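Local coordinates for protein Two-component response regulator yesN (Fusobacterium nucleatum, PDB 3LSG) that probably binds specific DNA sequences as a transcription factor of a two-component system, this chain being its C-terminal AraC-type helix-turn-helix domain, at residues A[11-22]-A[48-59]. Sequence-based numbering, arbitrary orientation.
Sequences IEESYTDSQFTL and FQDYLLQKRMEK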
loop_
_atom_site.group_PDB
_atom_site.type_symbol
_atom_site.label_atom_id
_atom_site.label_comp_id
_atom_site.label_asym_id
_atom_site.label_seq_id
_atom_site.Cartn_x
_atom_site.Cartn_y
_atom_site.Cartn_z
ATOM N N ILE A 11 -4.912 9.127 -13.012
ATOM C CA ILE A 11 -4.522 9.223 -11.614
ATOM C C ILE A 11 -5.196 10.417 -10.917
ATOM O O ILE A 11 -5.618 10.311 -9.771
ATOM C CB ILE A 11 -2.990 9.291 -11.459
ATOM C CG1 ILE A 11 -2.357 8.016 -12.024
ATOM C CG2 ILE A 11 -2.620 9.491 -9.993
ATOM C CD1 ILE A 11 -0.859 8.112 -12.250
ATOM N N GLU A 12 -5.328 11.536 -11.620
ATOM C CA GLU A 12 -5.971 12.708 -11.032
ATOM C C GLU A 12 -7.432 12.421 -10.680
ATOM O O GLU A 12 -7.961 12.889 -9.659
ATOM C CB GLU A 12 -5.868 13.902 -11.975
ATOM C CG GLU A 12 -6.689 15.100 -11.535
ATOM C CD GLU A 12 -6.331 15.594 -10.138
ATOM O OE1 GLU A 12 -5.156 15.462 -9.736
ATOM O OE2 GLU A 12 -7.224 16.130 -9.447
ATOM N N GLU A 13 -8.075 11.636 -11.534
ATOM C CA GLU A 13 -9.470 11.280 -11.367
ATOM C C GLU A 13 -9.623 10.207 -10.297
ATOM O O GLU A 13 -10.641 10.142 -9.613
ATOM C CB GLU A 13 -10.017 10.768 -12.705
ATOM C CG GLU A 13 -11.502 10.983 -12.905
ATOM C CD GLU A 13 -12.323 9.783 -12.484
ATOM O OE1 GLU A 13 -12.079 8.680 -13.022
ATOM O OE2 GLU A 13 -13.217 9.947 -11.626
ATOM N N SER A 14 -8.595 9.382 -10.131
ATOM C CA SER A 14 -8.753 8.147 -9.371
ATOM C C SER A 14 -8.095 8.107 -8.001
ATOM O O SER A 14 -8.377 7.197 -7.206
ATOM C CB SER A 14 -8.248 6.945 -10.195
ATOM O OG SER A 14 -8.895 6.863 -11.454
ATOM N N TYR A 15 -7.211 9.056 -7.705
ATOM C CA TYR A 15 -6.386 8.908 -6.496
ATOM C C TYR A 15 -7.194 8.948 -5.204
ATOM O O TYR A 15 -6.751 8.434 -4.184
ATOM C CB TYR A 15 -5.234 9.923 -6.462
ATOM C CG TYR A 15 -5.658 11.340 -6.136
ATOM C CD1 TYR A 15 -5.643 11.801 -4.822
ATOM C CD2 TYR A 15 -6.041 12.225 -7.141
ATOM C CE1 TYR A 15 -6.016 13.096 -4.512
ATOM C CE2 TYR A 15 -6.421 13.531 -6.839
ATOM C CZ TYR A 15 -6.408 13.955 -5.522
ATOM O OH TYR A 15 -6.780 15.239 -5.205
ATOM N N THR A 16 -8.388 9.531 -5.245
ATOM C CA THR A 16 -9.238 9.579 -4.050
ATOM C C THR A 16 -9.942 8.246 -3.798
ATOM O O THR A 16 -10.619 8.081 -2.782
ATOM C CB THR A 16 -10.322 10.685 -4.139
ATOM O OG1 THR A 16 -11.177 10.426 -5.256
ATOM C CG2 THR A 16 -9.694 12.053 -4.300
ATOM N N ASP A 17 -9.798 7.307 -4.734
ATOM C CA ASP A 17 -10.384 5.965 -4.607
ATOM C C ASP A 17 -9.413 5.023 -3.899
ATOM O O ASP A 17 -8.327 4.741 -4.401
ATOM C CB ASP A 17 -10.732 5.408 -5.993
ATOM C CG ASP A 17 -11.405 4.030 -5.938
ATOM O OD1 ASP A 17 -11.607 3.460 -4.843
ATOM O OD2 ASP A 17 -11.730 3.508 -7.019
ATOM N N SER A 18 -9.805 4.540 -2.727
ATOM C CA SER A 18 -8.932 3.694 -1.937
ATOM C C SER A 18 -8.662 2.366 -2.636
ATOM O O SER A 18 -7.721 1.674 -2.275
ATOM C CB SER A 18 -9.512 3.447 -0.543
ATOM O OG SER A 18 -10.621 2.573 -0.602
ATOM N N GLN A 19 -9.483 2.011 -3.629
ATOM C CA GLN A 19 -9.283 0.750 -4.354
ATOM C C GLN A 19 -8.409 0.912 -5.619
ATOM O O GLN A 19 -8.162 -0.051 -6.335
ATOM C CB GLN A 19 -10.630 0.070 -4.679
ATOM C CG GLN A 19 -11.567 -0.130 -3.456
ATOM C CD GLN A 19 -10.891 -0.839 -2.267
ATOM O OE1 GLN A 19 -10.371 -1.951 -2.397
ATOM N NE2 GLN A 19 -10.908 -0.191 -1.100
ATOM N N PHE A 20 -7.934 2.129 -5.873
ATOM C CA PHE A 20 -7.109 2.421 -7.043
ATOM C C PHE A 20 -5.667 1.969 -6.828
ATOM O O PHE A 20 -5.004 2.446 -5.924
ATOM C CB PHE A 20 -7.154 3.920 -7.350
ATOM C CG PHE A 20 -6.334 4.333 -8.551
ATOM C CD1 PHE A 20 -6.723 3.970 -9.832
ATOM C CD2 PHE A 20 -5.189 5.097 -8.398
ATOM C CE1 PHE A 20 -5.982 4.351 -10.931
ATOM C CE2 PHE A 20 -4.441 5.486 -9.493
ATOM C CZ PHE A 20 -4.842 5.127 -10.760
ATOM N N THR A 21 -5.208 1.031 -7.661
ATOM C CA THR A 21 -3.891 0.430 -7.541
ATOM C C THR A 21 -3.196 0.394 -8.900
ATOM O O THR A 21 -3.766 0.785 -9.923
ATOM C CB THR A 21 -3.997 -1.024 -7.047
ATOM O OG1 THR A 21 -4.691 -1.810 -8.025
ATOM C CG2 THR A 21 -4.768 -1.090 -5.738
ATOM N N LEU A 22 -1.959 -0.088 -8.896
ATOM C CA LEU A 22 -1.192 -0.279 -10.126
ATOM C C LEU A 22 -1.970 -1.152 -11.103
ATOM O O LEU A 22 -2.030 -0.855 -12.293
ATOM C CB LEU A 22 0.183 -0.907 -9.818
ATOM C CG LEU A 22 1.043 -1.245 -11.046
ATOM C CD1 LEU A 22 1.333 -0.003 -11.831
ATOM C CD2 LEU A 22 2.346 -1.933 -10.670
ATOM N N PHE A 48 5.258 4.157 -9.776
ATOM C CA PHE A 48 3.835 4.501 -9.730
ATOM C C PHE A 48 3.332 4.721 -8.301
ATOM O O PHE A 48 2.635 5.693 -8.030
ATOM C CB PHE A 48 2.981 3.426 -10.397
ATOM C CG PHE A 48 1.537 3.465 -9.970
ATOM C CD1 PHE A 48 0.651 4.350 -10.554
ATOM C CD2 PHE A 48 1.080 2.638 -8.967
ATOM C CE1 PHE A 48 -0.685 4.401 -10.148
ATOM C CE2 PHE A 48 -0.253 2.690 -8.548
ATOM C CZ PHE A 48 -1.130 3.564 -9.141
ATOM N N GLN A 49 3.693 3.820 -7.388
ATOM C CA GLN A 49 3.217 3.911 -6.008
ATOM C C GLN A 49 3.634 5.219 -5.316
ATOM O O GLN A 49 2.882 5.764 -4.518
ATOM C CB GLN A 49 3.699 2.708 -5.187
ATOM C CG GLN A 49 3.081 1.367 -5.590
ATOM C CD GLN A 49 3.831 0.660 -6.733
ATOM O OE1 GLN A 49 4.682 1.246 -7.416
ATOM N NE2 GLN A 49 3.519 -0.608 -6.929
ATOM N N ASP A 50 4.849 5.690 -5.594
ATOM C CA ASP A 50 5.362 6.923 -4.994
ATOM C C ASP A 50 4.637 8.131 -5.588
ATOM O O ASP A 50 4.357 9.103 -4.901
ATOM C CB ASP A 50 6.869 7.082 -5.252
ATOM C CG ASP A 50 7.713 6.068 -4.487
ATOM O OD1 ASP A 50 7.141 5.270 -3.719
ATOM O OD2 ASP A 50 8.956 6.075 -4.656
ATOM N N TYR A 51 4.367 8.074 -6.889
ATOM C CA TYR A 51 3.633 9.145 -7.544
ATOM C C TYR A 51 2.217 9.213 -6.978
ATOM O O TYR A 51 1.680 10.294 -6.723
ATOM C CB TYR A 51 3.607 8.922 -9.058
ATOM C CG TYR A 51 2.937 10.037 -9.842
ATOM C CD1 TYR A 51 3.686 11.044 -10.430
ATOM C CD2 TYR A 51 1.563 10.062 -10.005
ATOM C CE1 TYR A 51 3.075 12.058 -11.165
ATOM C CE2 TYR A 51 0.940 11.063 -10.720
ATOM C CZ TYR A 51 1.701 12.058 -11.305
ATOM O OH TYR A 51 1.081 13.052 -12.018
ATOM N N LEU A 52 1.605 8.053 -6.784
ATOM C CA LEU A 52 0.248 8.020 -6.261
ATOM C C LEU A 52 0.237 8.561 -4.824
ATOM O O LEU A 52 -0.605 9.374 -4.467
ATOM C CB LEU A 52 -0.315 6.599 -6.305
ATOM C CG LEU A 52 -1.676 6.417 -5.617
ATOM C CD1 LEU A 52 -2.751 7.369 -6.152
ATOM C CD2 LEU A 52 -2.142 4.955 -5.710
ATOM N N LEU A 53 1.193 8.115 -4.019
ATOM C CA LEU A 53 1.333 8.610 -2.658
ATOM C C LEU A 53 1.494 10.136 -2.645
ATOM O O LEU A 53 0.825 10.834 -1.894
ATOM C CB LEU A 53 2.509 7.922 -1.958
ATOM C CG LEU A 53 2.776 8.466 -0.551
ATOM C CD1 LEU A 53 1.551 8.203 0.338
ATOM C CD2 LEU A 53 4.021 7.832 0.052
ATOM N N GLN A 54 2.347 10.656 -3.519
ATOM C CA GLN A 54 2.551 12.106 -3.574
ATOM C C GLN A 54 1.269 12.888 -3.880
ATOM O O GLN A 54 1.011 13.911 -3.268
ATOM C CB GLN A 54 3.620 12.472 -4.596
ATOM C CG GLN A 54 3.713 13.952 -4.850
ATOM C CD GLN A 54 4.857 14.296 -5.769
ATOM O OE1 GLN A 54 5.442 13.413 -6.393
ATOM N NE2 GLN A 54 5.193 15.580 -5.847
ATOM N N LYS A 55 0.466 12.412 -4.828
ATOM C CA LYS A 55 -0.796 13.091 -5.117
ATOM C C LYS A 55 -1.712 13.130 -3.887
ATOM O O LYS A 55 -2.350 14.145 -3.601
ATOM C CB LYS A 55 -1.502 12.438 -6.306
ATOM C CG LYS A 55 -0.715 12.565 -7.599
ATOM C CD LYS A 55 -1.004 13.880 -8.300
ATOM C CE LYS A 55 -2.448 13.890 -8.793
ATOM N NZ LYS A 55 -2.682 14.900 -9.861
ATOM N N ARG A 56 -1.782 12.019 -3.171
ATOM C CA ARG A 56 -2.599 11.935 -1.970
ATOM C C ARG A 56 -2.094 12.819 -0.816
ATOM O O ARG A 56 -2.896 13.454 -0.132
ATOM C CB ARG A 56 -2.714 10.476 -1.522
ATOM C CG ARG A 56 -3.389 9.597 -2.580
ATOM C CD ARG A 56 -3.418 8.126 -2.188
ATOM N NE ARG A 56 -4.518 7.439 -2.873
ATOM C CZ ARG A 56 -4.618 6.120 -2.986
ATOM N NH1 ARG A 56 -3.683 5.327 -2.471
ATOM N NH2 ARG A 56 -5.657 5.597 -3.612
HETATM N N MSE A 57 -0.781 12.856 -0.608
HETATM C CA MSE A 57 -0.196 13.701 0.433
HETATM C C MSE A 57 -0.382 15.193 0.130
HETATM O O MSE A 57 -0.661 16.001 1.021
HETATM C CB MSE A 57 1.301 13.393 0.605
HETATM C CG MSE A 57 1.614 11.999 1.161
HETATM SE SE MSE A 57 0.722 11.578 2.854
HETATM C CE MSE A 57 -0.991 10.863 2.258
ATOM N N GLU A 58 -0.216 15.562 -1.135
ATOM C CA GLU A 58 -0.412 16.946 -1.518
ATOM C C GLU A 58 -1.856 17.378 -1.283
ATOM O O GLU A 58 -2.096 18.478 -0.799
ATOM C CB GLU A 58 0.057 17.190 -2.957
ATOM C CG GLU A 58 1.589 17.116 -3.064
ATOM C CD GLU A 58 2.140 17.128 -4.490
ATOM O OE1 GLU A 58 1.371 16.953 -5.463
ATOM O OE2 GLU A 58 3.370 17.301 -4.629
ATOM N N LYS A 59 -2.811 16.501 -1.585
ATOM C CA LYS A 59 -4.213 16.796 -1.312
ATOM C C LYS A 59 -4.458 16.836 0.205
ATOM O O LYS A 59 -5.193 17.679 0.691
ATOM C CB LYS A 59 -5.123 15.771 -1.987
ATOM C CG LYS A 59 -6.622 16.019 -1.840
ATOM C CD LYS A 59 -7.005 17.430 -2.275
ATOM C CE LYS A 59 -8.517 17.546 -2.537
ATOM N NZ LYS A 59 -8.908 18.905 -3.006
HETATM O O HOH W 1 -5.393 2.915 -3.331
#
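The carbonyl O of Tyr15 is gripped side-on by two nitrogens of Arg56: NE donates over 2.8 Å, nearly straight at 160°, in the carbonyl plane, whereas NH2, 3.1 Å from the same O, arrives from above that plane and more bent (137°). Both bonds lie in the guanidinium plane, which fixes the group's rotation, and a nearly straight Arg56 chain (chi2 176°) carries the group to this turn. A water accepts from Arg56 NH2 and donates to Ser18 O and Phe20 O, linking the guanidinium to the loop, while Leu52 CD2 lies over one guanidinium face, offset toward its rim. Tyr15 CB packs on Leu52 CD1 at 3.6 Å, and the Tyr15 ring runs past the Arg56 chain in the opposite direction, with Arg56 CG near its plane at the edge. Lys55 NZ and Glu12 OE1 form a salt bridge, modelled unusually short at 2.5 Å, with NZ nearly in line with the C-O bond. Ile11 fits as a knob among Phe48, Tyr51, Leu52 and Lys55. Phe20 and Phe48 meet obliquely, and Leu22 CB lies against Phe48 CD2. These contacts fasten helix 2-14 and its following turns to helix 48-66, which matches the long linker helix between the two helix-turn-helix subdomains of AraC-family DNA-binding domains.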